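Local coordinates for protein putative esterase (Bacteroides intestinalis DSM 17393, PDB 5VOL) that is a carbohydrate esterase of family 1 that probably releases ferulic acid from arabinoxylan and carries calcium ions, at residues K67-M70 against D71-A75. Residues are numbered along the deposited sequence; the frame is centred on the assembly and turned at random.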
loop_
_atom_site.group_PDB
_atom_site.type_symbol
_atom_site.label_atom_id
_atom_site.label_comp_id
_atom_site.label_asym_id
_atom_site.label_seq_id
_atom_site.Cartn_x
_atom_site.Cartn_y
_atom_site.Cartn_z
ATOM N N LYS C 67 14.621 4.399 13.872
ATOM C CA LYS C 67 14.294 5.739 14.360
ATOM C C LYS C 67 13.386 6.501 13.374
ATOM O O LYS C 67 12.401 7.122 13.774
ATOM C CB LYS C 67 15.559 6.553 14.621
ATOM C CG LYS C 67 15.283 8.056 14.787
ATOM C CD LYS C 67 16.480 8.802 15.380
ATOM C CE LYS C 67 16.430 10.298 15.064
ATOM N NZ LYS C 67 15.204 10.988 15.608
ATOM N N ASP C 68 13.726 6.451 12.088
ATOM C CA ASP C 68 12.978 7.201 11.076
ATOM C C ASP C 68 11.571 6.661 10.894
ATOM O O ASP C 68 10.635 7.431 10.679
ATOM C CB ASP C 68 13.724 7.196 9.733
ATOM C CG ASP C 68 15.030 7.942 9.804
ATOM O OD1 ASP C 68 15.149 8.810 10.697
ATOM O OD2 ASP C 68 15.938 7.669 8.987
ATOM N N VAL C 69 11.419 5.341 10.946
ATOM C CA VAL C 69 10.104 4.736 10.822
ATOM C C VAL C 69 9.248 5.083 12.046
ATOM O O VAL C 69 8.084 5.463 11.900
ATOM C CB VAL C 69 10.185 3.208 10.657
ATOM C CG1 VAL C 69 8.783 2.602 10.626
ATOM C CG2 VAL C 69 10.948 2.843 9.380
ATOM N N MET C 70 9.821 4.976 13.250
ATOM C CA MET C 70 9.081 5.366 14.447
ATOM C C MET C 70 8.683 6.845 14.441
ATOM O O MET C 70 7.563 7.184 14.826
ATOM C CB MET C 70 9.883 5.051 15.716
ATOM C CG MET C 70 9.747 3.616 16.201
ATOM S SD MET C 70 8.086 3.226 16.796
ATOM C CE MET C 70 8.048 4.142 18.340
ATOM N N ASP C 71 9.585 7.727 14.028
ATOM C CA ASP C 71 9.273 9.150 14.010
ATOM C C ASP C 71 8.066 9.439 13.105
ATOM O O ASP C 71 7.202 10.236 13.459
ATOM C CB ASP C 71 10.477 9.968 13.552
ATOM C CG ASP C 71 11.572 10.050 14.616
ATOM O OD1 ASP C 71 11.296 9.728 15.793
ATOM O OD2 ASP C 71 12.700 10.440 14.257
ATOM N N ARG C 72 8.012 8.766 11.953
ATOM C CA ARG C 72 6.848 8.814 11.070
ATOM C C ARG C 72 5.585 8.251 11.744
ATOM O O ARG C 72 4.547 8.925 11.811
ATOM C CB ARG C 72 7.148 8.053 9.761
ATOM C CG ARG C 72 5.936 7.854 8.857
ATOM C CD ARG C 72 5.681 9.093 7.985
ATOM N NE ARG C 72 6.577 9.190 6.830
ATOM C CZ ARG C 72 7.609 10.023 6.737
ATOM N NH1 ARG C 72 8.347 10.043 5.633
ATOM N NH2 ARG C 72 7.901 10.850 7.732
ATOM N N LEU C 73 5.657 7.025 12.256
ATOM C CA LEU C 73 4.456 6.363 12.739
ATOM C C LEU C 73 3.978 6.927 14.086
ATOM O O LEU C 73 2.781 6.904 14.383
ATOM C CB LEU C 73 4.688 4.850 12.822
ATOM C CG LEU C 73 4.932 4.214 11.442
ATOM C CD1 LEU C 73 5.127 2.711 11.513
ATOM C CD2 LEU C 73 3.802 4.553 10.464
ATOM N N VAL C 74 4.891 7.459 14.893
ATOM C CA VAL C 74 4.471 8.092 16.140
ATOM C C VAL C 74 3.707 9.386 15.824
ATOM O O VAL C 74 2.677 9.661 16.428
ATOM C CB VAL C 74 5.668 8.384 17.074
ATOM C CG1 VAL C 74 5.282 9.394 18.132
ATOM C CG2 VAL C 74 6.195 7.071 17.714
ATOM N N ALA C 75 4.192 10.157 14.858
ATOM C CA ALA C 75 3.554 11.431 14.498
ATOM C C ALA C 75 2.156 11.249 13.899
ATOM O O ALA C 75 1.300 12.101 14.078
ATOM C CB ALA C 75 4.425 12.203 13.545
HETATM O O HOH W 1 13.566 10.727 11.776
#
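K67 to D71, D68 to R72, V69 to L73 and M70 to V74 are joined by four successive i to i+4 backbone hydrogen bonds, with N-H...O angles of 158 to 164°, which identifies one uninterrupted run of α-helix. The shortest of them, V74 N to M70 O, is 2.7 Å, and R72 N to D68 O is longer at 3.2 Å. On the outer side K67 and D71 form an i, i+4 salt bridge: K67 NZ lies 2.9 Å from D71 OD2 and approaches the syn lone pair of that oxygen. The lysine chain leaves with CG anti to the backbone N (chi1 165°), runs extended to CE and bends only at its last torsion, which carries NZ over to the carboxylate. A water donates to D71 OD2 at 2.6 Å and to D68 OD1, bridging two acid groups that would otherwise probably repel each other. S10 OG hydrogen-bonds both K67 NZ and D71 OD1, so each carboxylate oxygen of D71 is engaged. An alanine in place of D71 would probably leave the lysine ammonium without its acidic mate and the water with one acceptor fewer. Helix 66-76 belongs to the α/β-hydrolase fold, where its inner face packs on helix 254-271. V69 faces H258, Y262 and L265 there, and its CG1 lies alongside L73 CD1 at 3.8 Å. M70, bent at chi2 and chi3, brings CE to 3.5 Å from V74 CG2 while also touching L265. D68 and R72 turn to the second subunit, forming salt bridges with its R63 and D253 respectively.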